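PDB 2VXZ: Pyrsv_gp04, which is of unknown function but probably acts as a DNA-binding transcriptional regulator of a spherical virus that infects Pyrobaculum. Local coordinates for residues A58-V62 with S129-L134; G78-V83 with F113-I117; E82-L86 with I104-A110; L92-P98 with E148-T153. One frame throughout, in Å; residues are numbered along the deposited sequence.

Contact 1 (A58-V62 with S129-L134); sequences AFGNV and SFLNHL
Phe59 packs against two aromatic side chains of helix 125-139, His133 and Phe130. His133 turns an edge onto it: its CD2 sits over the centre of the Phe59 ring, 3.6 Å from Phe59 CD2, with the two planes at 65°. Phe130 meets the same ring obliquely, at 37° between planes, and Phe59 CD2 comes within 3.3 Å of Phe130 CE1. All three rings leave their backbones with CG opposite the backbone N (chi1 -163° at Phe59), which for Phe59 swings the ring off the strand end and over the helix. The imidazole face of His133 covers the turn, with Gly60 N above its centre and Gly60 CA in a CH-pi contact. Val62 CG2 touches the rim of Phe130, near its plane, 3.7 Å from Phe130 CD1. On the polar flank Ser129 OG lies 3.0 Å from Asn61 OD1, and a single water joins the turn's backbone, giving a hydrogen to Phe59 O and taking one from Asn61 N at 2.7 Å. Phe59 to Val62 form a type II' turn closing a beta hairpin. Its place after three helices is consistent with the wing of a winged helix-turn-helix domain, docked on the helix by an aromatic cluster.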
loop_
_atom_site.group_PDB
_atom_site.type_symbol
_atom_site.label_atom_id
_atom_site.label_comp_id
_atom_site.label_asym_id
_atom_site.label_seq_id
_atom_site.Cartn_x
_atom_site.Cartn_y
_atom_site.Cartn_z
ATOM N N ALA A 58 8.849 4.578 -2.670
ATOM C CA ALA A 58 9.135 3.911 -1.414
ATOM C C ALA A 58 8.039 4.257 -0.418
ATOM O O ALA A 58 7.678 5.420 -0.262
ATOM C CB ALA A 58 10.500 4.337 -0.878
ATOM N N PHE A 59 7.492 3.235 0.220
ATOM C CA PHE A 59 6.444 3.417 1.208
ATOM C C PHE A 59 6.807 2.564 2.408
ATOM O O PHE A 59 6.251 1.486 2.631
ATOM C CB PHE A 59 5.083 3.046 0.625
ATOM C CG PHE A 59 3.922 3.583 1.413
ATOM C CD1 PHE A 59 3.351 4.810 1.083
ATOM C CD2 PHE A 59 3.400 2.867 2.484
ATOM C CE1 PHE A 59 2.284 5.308 1.795
ATOM C CE2 PHE A 59 2.327 3.364 3.210
ATOM C CZ PHE A 59 1.766 4.587 2.864
ATOM N N GLY A 60 7.763 3.075 3.176
ATOM C CA GLY A 60 8.379 2.315 4.251
ATOM C C GLY A 60 9.289 1.273 3.641
ATOM O O GLY A 60 10.142 1.604 2.820
ATOM N N ASN A 61 9.073 0.014 4.006
ATOM C CA ASN A 61 9.891 -1.094 3.513
ATOM C C ASN A 61 9.328 -1.779 2.257
ATOM O O ASN A 61 9.979 -2.663 1.705
ATOM C CB ASN A 61 10.093 -2.127 4.627
ATOM C CG ASN A 61 10.753 -1.540 5.874
ATOM O OD1 ASN A 61 10.495 -1.990 6.991
ATOM N ND2 ASN A 61 11.609 -0.537 5.687
ATOM N N VAL A 62 8.130 -1.386 1.810
ATOM C CA VAL A 62 7.577 -1.848 0.528
ATOM C C VAL A 62 7.743 -0.743 -0.510
ATOM O O VAL A 62 7.920 0.424 -0.170
ATOM C CB VAL A 62 6.062 -2.224 0.598
ATOM C CG1 VAL A 62 5.718 -2.965 1.888
ATOM C CG2 VAL A 62 5.183 -0.993 0.450
ATOM N N SER A 129 4.525 -2.786 9.162
ATOM C CA SER A 129 5.452 -1.723 8.784
ATOM C C SER A 129 4.803 -0.761 7.780
ATOM O O SER A 129 4.976 0.458 7.865
ATOM C CB SER A 129 6.727 -2.349 8.202
ATOM O OG SER A 129 7.699 -1.368 7.892
ATOM N N PHE A 130 4.050 -1.319 6.832
ATOM C CA PHE A 130 3.329 -0.531 5.835
ATOM C C PHE A 130 2.301 0.373 6.525
ATOM O O PHE A 130 2.238 1.572 6.272
ATOM C CB PHE A 130 2.630 -1.468 4.844
ATOM C CG PHE A 130 1.771 -0.770 3.827
ATOM C CD1 PHE A 130 2.316 -0.328 2.629
ATOM C CD2 PHE A 130 0.417 -0.578 4.047
ATOM C CE1 PHE A 130 1.525 0.301 1.674
ATOM C CE2 PHE A 130 -0.371 0.036 3.105
ATOM C CZ PHE A 130 0.180 0.483 1.913
ATOM N N LEU A 131 1.476 -0.214 7.380
ATOM C CA LEU A 131 0.443 0.558 8.097
ATOM C C LEU A 131 1.054 1.575 9.093
ATOM O O LEU A 131 0.493 2.657 9.318
ATOM C CB LEU A 131 -0.510 -0.395 8.813
ATOM C CG LEU A 131 -1.397 -1.235 7.885
ATOM C CD1 LEU A 131 -2.189 -2.225 8.698
ATOM C CD2 LEU A 131 -2.327 -0.372 7.052
ATOM N N ASN A 132 2.198 1.226 9.681
ATOM C CA ASN A 132 2.930 2.154 10.540
ATOM C C ASN A 132 3.365 3.381 9.747
ATOM O O ASN A 132 3.251 4.504 10.214
ATOM C CB ASN A 132 4.167 1.485 11.137
ATOM C CG ASN A 132 4.851 2.347 12.165
ATOM O OD1 ASN A 132 4.242 2.726 13.155
ATOM N ND2 ASN A 132 6.144 2.654 11.945
ATOM N N HIS A 133 3.863 3.153 8.533
ATOM C CA HIS A 133 4.293 4.253 7.681
ATOM C C HIS A 133 3.120 5.181 7.353
ATOM O O HIS A 133 3.255 6.411 7.385
ATOM C CB HIS A 133 4.920 3.707 6.400
ATOM C CG HIS A 133 5.541 4.769 5.556
ATOM N ND1 HIS A 133 6.786 5.299 5.824
ATOM C CD2 HIS A 133 5.076 5.420 4.469
ATOM C CE1 HIS A 133 7.063 6.220 4.921
ATOM N NE2 HIS A 133 6.039 6.320 4.093
ATOM N N LEU A 134 1.969 4.581 7.065
ATOM C CA LEU A 134 0.744 5.322 6.769
ATOM C C LEU A 134 0.319 6.142 7.983
ATOM O O LEU A 134 -0.044 7.326 7.865
ATOM C CB LEU A 134 -0.371 4.347 6.356
ATOM C CG LEU A 134 -1.738 4.919 5.941
ATOM C CD1 LEU A 134 -1.617 5.976 4.835
ATOM C CD2 LEU A 134 -2.702 3.803 5.517
HETATM O O HOH W 1 6.556 -0.362 4.996
#

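Contact 2 (G78-V83 with F113-I117); sequences GMIREV and FFSSI
Phe113 O takes two bonds from Ser116, three residues further on: Ser116 OG donates to it over 2.6 Å and Ser116 N over 3.2 Å, the hydroxyl tilted 22° from the carbonyl plane. Across the contact the Phe113 side chain reaches helix 69-89, where its CZ rests on the backbone of Gly78, 3.7 Å from Gly78 C. The same ring offers CE2 to Met79, a selenomethionine, at 3.7 Å from Met79 CG. With CG opposite the backbone N (chi1 179°), the Phe113 ring is carried toward this neighbouring helix. The helix-helix packing combines this ring, set against the Gly78 backbone, with a Met-aromatic contact: Met79 SE stands 5.2 Å from the centroid of the Phe114 ring, approaching it obliquely. Met79 CG lies 3.9 Å from Phe114 CE2, and the Met79 chain crosses both phenylalanines at about a right angle. Beyond CG, SE lies against Phe130 of helix 125-139, and the bend at the last torsion turns CE toward Phe59. Ile117 CD1 touches Met79 CG and, within its own segment, covers one face of Phe113. Glu82 meets the rings with its aliphatic part: CG lies 3.8 Å from Phe113 CD2 and CB touches Phe114 CE1, while the carboxylate turns to Arg85 and Gln109. Val83 CG2 brushes Phe114 CZ, Ile104 lies over one face of the Phe114 ring, and Leu134 touches its rim, each from another helix.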
loop_
_atom_site.group_PDB
_atom_site.type_symbol
_atom_site.label_atom_id
_atom_site.label_comp_id
_atom_site.label_asym_id
_atom_site.label_seq_id
_atom_site.Cartn_x
_atom_site.Cartn_y
_atom_site.Cartn_z
ATOM N N GLY A 78 -6.767 8.353 -0.812
ATOM C CA GLY A 78 -7.706 7.271 -0.536
ATOM C C GLY A 78 -7.389 6.510 0.733
ATOM O O GLY A 78 -8.280 6.237 1.537
HETATM N N MSE A 79 -6.115 6.165 0.924
HETATM C CA MSE A 79 -5.703 5.437 2.130
HETATM C C MSE A 79 -5.955 6.286 3.362
HETATM O O MSE A 79 -6.407 5.784 4.397
HETATM C CB MSE A 79 -4.229 5.046 2.048
HETATM C CG MSE A 79 -3.958 4.019 0.987
HETATM SE SE MSE A 79 -2.160 3.318 1.159
HETATM C CE MSE A 79 -1.155 4.897 0.704
ATOM N N ILE A 80 -5.672 7.574 3.249
ATOM C CA ILE A 80 -5.878 8.494 4.370
ATOM C C ILE A 80 -7.353 8.624 4.731
ATOM O O ILE A 80 -7.708 8.542 5.901
ATOM C CB ILE A 80 -5.241 9.867 4.100
ATOM C CG1 ILE A 80 -3.714 9.722 4.041
ATOM C CG2 ILE A 80 -5.584 10.840 5.210
ATOM C CD1 ILE A 80 -2.990 10.994 3.705
ATOM N N ARG A 81 -8.213 8.782 3.731
ATOM C CA ARG A 81 -9.655 8.870 3.973
ATOM C C ARG A 81 -10.196 7.618 4.653
ATOM O O ARG A 81 -11.049 7.716 5.538
ATOM C CB ARG A 81 -10.421 9.135 2.674
ATOM C CG ARG A 81 -10.192 10.524 2.095
ATOM C CD ARG A 81 -11.195 10.852 1.009
ATOM N NE ARG A 81 -11.141 9.894 -0.092
ATOM C CZ ARG A 81 -10.370 9.991 -1.178
ATOM N NH1 ARG A 81 -9.552 11.024 -1.363
ATOM N NH2 ARG A 81 -10.424 9.033 -2.090
ATOM N N GLU A 82 -9.703 6.448 4.240
ATOM C CA GLU A 82 -10.136 5.191 4.836
ATOM C C GLU A 82 -9.694 5.091 6.284
ATOM O O GLU A 82 -10.496 4.741 7.127
ATOM C CB GLU A 82 -9.637 3.977 4.053
ATOM C CG GLU A 82 -10.329 3.790 2.722
ATOM C CD GLU A 82 -11.773 3.356 2.865
ATOM O OE1 GLU A 82 -12.011 2.251 3.375
ATOM O OE2 GLU A 82 -12.674 4.125 2.490
ATOM N N VAL A 83 -8.425 5.400 6.579
ATOM C CA VAL A 83 -7.960 5.397 7.971
ATOM C C VAL A 83 -8.807 6.366 8.808
ATOM O O VAL A 83 -9.275 6.019 9.894
ATOM C CB VAL A 83 -6.457 5.742 8.101
ATOM C CG1 VAL A 83 -6.052 5.893 9.595
ATOM C CG2 VAL A 83 -5.603 4.682 7.401
ATOM N N PHE A 113 -10.549 -2.204 -0.374
ATOM C CA PHE A 113 -9.654 -1.149 -0.838
ATOM C C PHE A 113 -8.189 -1.510 -0.618
ATOM O O PHE A 113 -7.390 -1.518 -1.551
ATOM C CB PHE A 113 -9.981 0.165 -0.145
ATOM C CG PHE A 113 -9.079 1.297 -0.543
ATOM C CD1 PHE A 113 -9.139 1.832 -1.818
ATOM C CD2 PHE A 113 -8.165 1.822 0.353
ATOM C CE1 PHE A 113 -8.298 2.883 -2.183
ATOM C CE2 PHE A 113 -7.336 2.870 -0.009
ATOM C CZ PHE A 113 -7.394 3.387 -1.269
ATOM N N PHE A 114 -7.833 -1.819 0.621
ATOM C CA PHE A 114 -6.433 -2.107 0.922
ATOM C C PHE A 114 -5.937 -3.389 0.230
ATOM O O PHE A 114 -4.792 -3.452 -0.182
ATOM C CB PHE A 114 -6.171 -2.125 2.441
ATOM C CG PHE A 114 -6.000 -0.754 3.036
ATOM C CD1 PHE A 114 -7.070 -0.101 3.614
ATOM C CD2 PHE A 114 -4.778 -0.104 2.986
ATOM C CE1 PHE A 114 -6.927 1.171 4.144
ATOM C CE2 PHE A 114 -4.622 1.168 3.529
ATOM C CZ PHE A 114 -5.701 1.808 4.101
ATOM N N SER A 115 -6.785 -4.408 0.092
ATOM C CA SER A 115 -6.322 -5.666 -0.529
ATOM C C SER A 115 -6.074 -5.502 -2.032
ATOM O O SER A 115 -5.375 -6.318 -2.640
ATOM C CB SER A 115 -7.304 -6.802 -0.281
ATOM O OG SER A 115 -8.498 -6.564 -0.962
ATOM N N SER A 116 -6.611 -4.433 -2.620
ATOM C CA SER A 116 -6.314 -4.101 -4.018
ATOM C C SER A 116 -4.986 -3.341 -4.183
ATOM O O SER A 116 -4.582 -3.035 -5.316
ATOM C CB SER A 116 -7.473 -3.324 -4.653
ATOM O OG SER A 116 -7.607 -2.019 -4.110
ATOM N N ILE A 117 -4.313 -3.035 -3.071
ATOM C CA ILE A 117 -3.016 -2.342 -3.065
ATOM C C ILE A 117 -1.868 -3.274 -2.639
ATOM O O ILE A 117 -0.774 -3.232 -3.197
ATOM C CB ILE A 117 -3.026 -1.144 -2.064
ATOM C CG1 ILE A 117 -4.161 -0.162 -2.372
ATOM C CG2 ILE A 117 -1.657 -0.408 -2.059
ATOM C CD1 ILE A 117 -4.409 0.891 -1.271
#

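Contact 3 (E82-L86 with I104-A110); sequences EVERL and IIKDPQA
The N-cap of helix 108-115, Asp107, is tied to helix 69-89 by Arg85 in a salt-bridge network at the junction of helices 97-106 and 108-115. Asp107 OD2 accepts twice. Ala110 N reaches the anti lone pair of Asp107 OD2 at 2.8 Å, the capping bond, while Arg85 NH2 meets OD2 from above the carboxylate plane at 2.9 Å and nearly straight (169°). The same Arg85 NH2 also donates to Glu82 OE1, one turn back on its own helix, at 2.9 Å. Both acceptors lie close to the guanidinium plane, so a single nitrogen bridges two carboxylates. Arg85 starts with CG opposite its backbone N and runs extended until chi3 (60°), where the bend turns the guanidinium toward Asp107. Gln109 lies across one face of that guanidinium through its CD, and its extended chain carries NE2 to Glu82 OE2, 2.8 Å away, where Glu82 OE2 accepts through its syn lone pair. Glu82 is thus held at both oxygens, by different partners. On the buried side of this polar group Leu86 splits its branches: CD1 lies 3.8 Å from Ile104 CG1 and also touches Ala110 CB, whereas CD2 packs on Asp107 CB at 3.9 Å. Glu82 OE1 and Asp107 OD2 are 4.7 Å apart, and the arginine between them probably offsets their repulsion. Together with the start of helix 108-115, it would be expected to favour the ionised form of Asp107.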
loop_
_atom_site.group_PDB
_atom_site.type_symbol
_atom_site.label_atom_id
_atom_site.label_comp_id
_atom_site.label_asym_id
_atom_site.label_seq_id
_atom_site.Cartn_x
_atom_site.Cartn_y
_atom_site.Cartn_z
ATOM N N GLU A 82 -9.703 6.448 4.240
ATOM C CA GLU A 82 -10.136 5.191 4.836
ATOM C C GLU A 82 -9.694 5.091 6.284
ATOM O O GLU A 82 -10.496 4.741 7.127
ATOM C CB GLU A 82 -9.637 3.977 4.053
ATOM C CG GLU A 82 -10.329 3.790 2.722
ATOM C CD GLU A 82 -11.773 3.356 2.865
ATOM O OE1 GLU A 82 -12.011 2.251 3.375
ATOM O OE2 GLU A 82 -12.674 4.125 2.490
ATOM N N VAL A 83 -8.425 5.400 6.579
ATOM C CA VAL A 83 -7.960 5.397 7.971
ATOM C C VAL A 83 -8.807 6.366 8.808
ATOM O O VAL A 83 -9.275 6.019 9.894
ATOM C CB VAL A 83 -6.457 5.742 8.101
ATOM C CG1 VAL A 83 -6.052 5.893 9.595
ATOM C CG2 VAL A 83 -5.603 4.682 7.401
ATOM N N GLU A 84 -9.026 7.569 8.301
ATOM C CA GLU A 84 -9.747 8.576 9.074
ATOM C C GLU A 84 -11.207 8.208 9.257
ATOM O O GLU A 84 -11.789 8.510 10.303
ATOM C CB GLU A 84 -9.601 9.957 8.436
ATOM C CG GLU A 84 -8.159 10.443 8.471
ATOM C CD GLU A 84 -8.056 11.921 8.370
ATOM O OE1 GLU A 84 -8.278 12.445 7.260
ATOM O OE2 GLU A 84 -7.772 12.551 9.420
ATOM N N ARG A 85 -11.798 7.531 8.269
ATOM C CA ARG A 85 -13.173 7.023 8.427
ATOM C C ARG A 85 -13.254 5.983 9.553
ATOM O O ARG A 85 -14.175 6.017 10.391
ATOM C CB ARG A 85 -13.707 6.425 7.126
ATOM C CG ARG A 85 -15.140 5.906 7.252
ATOM C CD ARG A 85 -15.689 5.397 5.960
ATOM N NE ARG A 85 -14.894 4.294 5.453
ATOM C CZ ARG A 85 -14.983 3.029 5.864
ATOM N NH1 ARG A 85 -15.850 2.659 6.798
ATOM N NH2 ARG A 85 -14.199 2.120 5.316
ATOM N N LEU A 86 -12.306 5.053 9.562
ATOM C CA LEU A 86 -12.270 4.026 10.600
ATOM C C LEU A 86 -12.021 4.638 11.989
ATOM O O LEU A 86 -12.587 4.183 12.990
ATOM C CB LEU A 86 -11.221 2.964 10.279
ATOM C CG LEU A 86 -11.433 2.144 9.015
ATOM C CD1 LEU A 86 -10.192 1.264 8.725
ATOM C CD2 LEU A 86 -12.713 1.320 9.089
ATOM N N ILE A 104 -9.205 -2.574 9.582
ATOM C CA ILE A 104 -9.258 -2.744 8.128
ATOM C C ILE A 104 -9.838 -4.096 7.749
ATOM O O ILE A 104 -10.770 -4.154 6.980
ATOM C CB ILE A 104 -7.884 -2.564 7.489
ATOM C CG1 ILE A 104 -7.458 -1.103 7.550
ATOM C CG2 ILE A 104 -7.871 -3.043 6.053
ATOM C CD1 ILE A 104 -5.953 -0.907 7.231
ATOM N N ILE A 105 -9.323 -5.181 8.309
ATOM C CA ILE A 105 -9.768 -6.509 7.855
ATOM C C ILE A 105 -11.205 -6.833 8.270
ATOM O O ILE A 105 -11.859 -7.662 7.618
ATOM C CB ILE A 105 -8.802 -7.662 8.262
ATOM C CG1 ILE A 105 -8.698 -7.789 9.780
ATOM C CG2 ILE A 105 -7.448 -7.491 7.571
ATOM C CD1 ILE A 105 -7.787 -8.908 10.243
ATOM N N LYS A 106 -11.695 -6.171 9.319
ATOM C CA LYS A 106 -13.082 -6.319 9.791
ATOM C C LYS A 106 -14.106 -5.434 9.062
ATOM O O LYS A 106 -15.316 -5.635 9.218
ATOM C CB LYS A 106 -13.169 -6.030 11.295
ATOM C CG LYS A 106 -12.666 -7.157 12.182
ATOM C CD LYS A 106 -13.571 -7.377 13.413
ATOM C CE LYS A 106 -14.933 -8.061 13.082
ATOM N NZ LYS A 106 -14.921 -9.551 12.794
ATOM N N ASP A 107 -13.644 -4.446 8.306
ATOM C CA ASP A 107 -14.536 -3.561 7.572
ATOM C C ASP A 107 -14.489 -3.899 6.086
ATOM O O ASP A 107 -13.443 -3.762 5.452
ATOM C CB ASP A 107 -14.141 -2.105 7.789
ATOM C CG ASP A 107 -15.027 -1.150 7.020
ATOM O OD1 ASP A 107 -16.137 -0.861 7.490
ATOM O OD2 ASP A 107 -14.633 -0.694 5.937
ATOM N N PRO A 108 -15.608 -4.391 5.523
ATOM C CA PRO A 108 -15.577 -4.820 4.126
ATOM C C PRO A 108 -15.031 -3.799 3.127
ATOM O O PRO A 108 -14.267 -4.176 2.246
ATOM C CB PRO A 108 -17.038 -5.131 3.840
ATOM C CG PRO A 108 -17.574 -5.572 5.171
ATOM C CD PRO A 108 -16.928 -4.655 6.130
ATOM N N GLN A 109 -15.425 -2.535 3.265
ATOM C CA GLN A 109 -14.998 -1.502 2.319
ATOM C C GLN A 109 -13.493 -1.283 2.426
ATOM O O GLN A 109 -12.777 -1.323 1.409
ATOM C CB GLN A 109 -15.755 -0.183 2.535
ATOM C CG GLN A 109 -15.180 0.971 1.713
ATOM C CD GLN A 109 -15.987 2.240 1.822
ATOM O OE1 GLN A 109 -17.195 2.245 1.575
ATOM N NE2 GLN A 109 -15.316 3.338 2.160
ATOM N N ALA A 110 -13.011 -1.076 3.652
ATOM C CA ALA A 110 -11.565 -0.891 3.882
ATOM C C ALA A 110 -10.773 -2.112 3.433
ATOM O O ALA A 110 -9.723 -1.981 2.798
ATOM C CB ALA A 110 -11.272 -0.566 5.369
#

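Contact 4 (L92-P98 with E148-T153); sequences LKFISPP and ETVYLT
Ser96 OG donates to Glu148 OE2 over 2.6 Å, meeting the anti side of the carboxylate, 15° out of its plane. Ser96 is the N-cap of helix 97-106, and its hydroxyl also accepts weakly from Arg99 N. At the other end Thr153 OG1 donates to Leu92 O at 2.7 Å, reinforced by the longer bond from Thr153 N to Lys93 O. Between them Ile95 and Tyr151 form the hydrogen-bonded pair of a short antiparallel bridge: Tyr151 N to Ile95 O is 2.8 Å and Ile95 N to Tyr151 O is 2.9 Å. Phe94 and Leu152 make the adjacent non-hydrogen-bonded pair on the opposite face. There Phe94 CD1 packs on Val150 CG1 at 3.8 Å, while on the face of Ile95 and Tyr151, Ile95 CG2 touches Tyr151 CB at 4.0 Å. Glu148 runs fully extended (chi2 -180°), which lays its OE2 against Pro98 CG, 3.6 Å off. Pro97 crosses Thr149, with Pro97 CD 3.1 Å from Thr149 OG1. Thr149 OG1 and Tyr151 OH both hydrogen-bond to Asn132 OD1. Hydroxyl bonds thus extend the two-pair strand contact at both ends, and Glu148 probably steadies the capping hydroxyl, while buried Thr149 O lacks a partner.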
loop_
_atom_site.group_PDB
_atom_site.type_symbol
_atom_site.label_atom_id
_atom_site.label_comp_id
_atom_site.label_asym_id
_atom_site.label_seq_id
_atom_site.Cartn_x
_atom_site.Cartn_y
_atom_site.Cartn_z
ATOM N N LEU A 92 -11.842 6.904 17.917
ATOM C CA LEU A 92 -10.536 6.577 18.485
ATOM C C LEU A 92 -9.702 7.807 18.823
ATOM O O LEU A 92 -9.565 8.729 18.020
ATOM C CB LEU A 92 -9.757 5.669 17.531
ATOM C CG LEU A 92 -10.425 4.339 17.161
ATOM C CD1 LEU A 92 -9.477 3.495 16.333
ATOM C CD2 LEU A 92 -10.886 3.552 18.407
ATOM N N LYS A 93 -9.131 7.785 20.027
ATOM C CA LYS A 93 -8.248 8.836 20.500
ATOM C C LYS A 93 -6.783 8.441 20.302
ATOM O O LYS A 93 -5.880 9.274 20.406
ATOM C CB LYS A 93 -8.538 9.126 21.973
ATOM C CG LYS A 93 -10.013 9.448 22.255
ATOM C CD LYS A 93 -10.520 10.606 21.402
ATOM C CE LYS A 93 -11.999 10.940 21.643
ATOM N NZ LYS A 93 -12.862 9.720 21.726
ATOM N N PHE A 94 -6.555 7.172 19.989
ATOM C CA PHE A 94 -5.214 6.694 19.677
ATOM C C PHE A 94 -5.336 5.527 18.721
ATOM O O PHE A 94 -6.398 4.905 18.635
ATOM C CB PHE A 94 -4.475 6.256 20.947
ATOM C CG PHE A 94 -5.084 5.055 21.616
ATOM C CD1 PHE A 94 -4.640 3.779 21.323
ATOM C CD2 PHE A 94 -6.131 5.205 22.510
ATOM C CE1 PHE A 94 -5.211 2.670 21.927
ATOM C CE2 PHE A 94 -6.716 4.112 23.109
ATOM C CZ PHE A 94 -6.251 2.835 22.828
ATOM N N ILE A 95 -4.241 5.224 18.023
ATOM C CA ILE A 95 -4.232 4.137 17.050
ATOM C C ILE A 95 -2.810 3.587 16.898
ATOM O O ILE A 95 -1.827 4.306 17.065
ATOM C CB ILE A 95 -4.815 4.602 15.689
ATOM C CG1 ILE A 95 -5.088 3.403 14.773
ATOM C CG2 ILE A 95 -3.907 5.612 15.028
ATOM C CD1 ILE A 95 -6.129 3.672 13.729
ATOM N N SER A 96 -2.728 2.286 16.630
ATOM C CA SER A 96 -1.481 1.569 16.462
ATOM C C SER A 96 -1.595 0.717 15.187
ATOM O O SER A 96 -2.692 0.463 14.714
ATOM C CB SER A 96 -1.218 0.655 17.655
ATOM O OG SER A 96 -2.189 -0.394 17.752
ATOM N N PRO A 97 -0.462 0.280 14.631
ATOM C CA PRO A 97 -0.556 -0.536 13.411
ATOM C C PRO A 97 -1.410 -1.809 13.546
ATOM O O PRO A 97 -2.204 -2.098 12.645
ATOM C CB PRO A 97 0.917 -0.821 13.071
ATOM C CG PRO A 97 1.667 0.325 13.704
ATOM C CD PRO A 97 0.937 0.574 14.990
ATOM N N PRO A 98 -1.269 -2.568 14.656
ATOM C CA PRO A 98 -2.117 -3.751 14.788
ATOM C C PRO A 98 -3.586 -3.406 14.908
ATOM O O PRO A 98 -4.428 -4.093 14.353
ATOM C CB PRO A 98 -1.616 -4.393 16.086
ATOM C CG PRO A 98 -0.262 -3.869 16.275
ATOM C CD PRO A 98 -0.303 -2.487 15.770
ATOM N N GLU A 148 4.872 -1.862 20.335
ATOM C CA GLU A 148 3.784 -1.397 19.501
ATOM C C GLU A 148 3.786 0.136 19.505
ATOM O O GLU A 148 3.831 0.763 20.566
ATOM C CB GLU A 148 2.475 -1.951 20.059
ATOM C CG GLU A 148 1.242 -1.706 19.223
ATOM C CD GLU A 148 0.007 -2.298 19.875
ATOM O OE1 GLU A 148 0.146 -2.959 20.923
ATOM O OE2 GLU A 148 -1.104 -2.118 19.360
ATOM N N THR A 149 3.791 0.725 18.317
ATOM C CA THR A 149 3.744 2.173 18.180
ATOM C C THR A 149 2.322 2.635 18.431
ATOM O O THR A 149 1.389 2.007 17.971
ATOM C CB THR A 149 4.168 2.669 16.772
ATOM O OG1 THR A 149 3.621 1.810 15.759
ATOM C CG2 THR A 149 5.674 2.713 16.644
ATOM N N VAL A 150 2.171 3.717 19.171
ATOM C CA VAL A 150 0.866 4.298 19.423
ATOM C C VAL A 150 0.868 5.782 19.029
ATOM O O VAL A 150 1.717 6.551 19.469
ATOM C CB VAL A 150 0.432 4.127 20.899
ATOM C CG1 VAL A 150 -0.964 4.680 21.093
ATOM C CG2 VAL A 150 0.474 2.638 21.284
ATOM N N TYR A 151 -0.096 6.143 18.185
ATOM C CA TYR A 151 -0.251 7.488 17.616
ATOM C C TYR A 151 -1.462 8.147 18.246
ATOM O O TYR A 151 -2.485 7.502 18.413
ATOM C CB TYR A 151 -0.468 7.386 16.089
ATOM C CG TYR A 151 0.750 6.854 15.376
ATOM C CD1 TYR A 151 1.722 7.722 14.900
ATOM C CD2 TYR A 151 0.979 5.484 15.252
ATOM C CE1 TYR A 151 2.886 7.235 14.286
ATOM C CE2 TYR A 151 2.141 4.994 14.642
ATOM C CZ TYR A 151 3.082 5.880 14.153
ATOM O OH TYR A 151 4.243 5.405 13.565
ATOM N N LEU A 152 -1.343 9.432 18.567
ATOM C CA LEU A 152 -2.455 10.208 19.100
ATOM C C LEU A 152 -3.214 10.789 17.925
ATOM O O LEU A 152 -2.633 11.510 17.108
ATOM C CB LEU A 152 -1.946 11.335 20.003
ATOM C CG LEU A 152 -1.146 10.904 21.224
ATOM C CD1 LEU A 152 -0.574 12.126 21.949
ATOM C CD2 LEU A 152 -2.020 10.065 22.163
ATOM N N THR A 153 -4.503 10.483 17.834
ATOM C CA THR A 153 -5.297 10.971 16.697
ATOM C C THR A 153 -5.469 12.496 16.751
ATOM O O THR A 153 -5.598 13.149 15.711
ATOM C CB THR A 153 -6.642 10.215 16.545
ATOM O OG1 THR A 153 -7.412 10.325 17.750
ATOM C CG2 THR A 153 -6.392 8.731 16.190
#

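Overall arrangement
Contacts 2 and 3 lie side by side, centres 8 Å apart, sharing Glu82, Val83 and helices 69-89 and 108-115. Along the chain both are nested inside the loop closed by contact 1, whereas contact 4 crosses all three. Contacts 1 and 2 touch through Met79, which meets Phe59 and Phe130, and through Leu134, which meets Val83 and Phe114. Contact 4, about 15 Å from contact 1 between centres, reaches it through Asn132 OD1, probably hydrogen-bonded to Tyr151 OH and Thr149 OG1. Helix 125-139 thus packs on the probable wing and on the two-stranded sheet, so that the probable N-terminal winged-helix part and the helical C-terminal part meet a common helix.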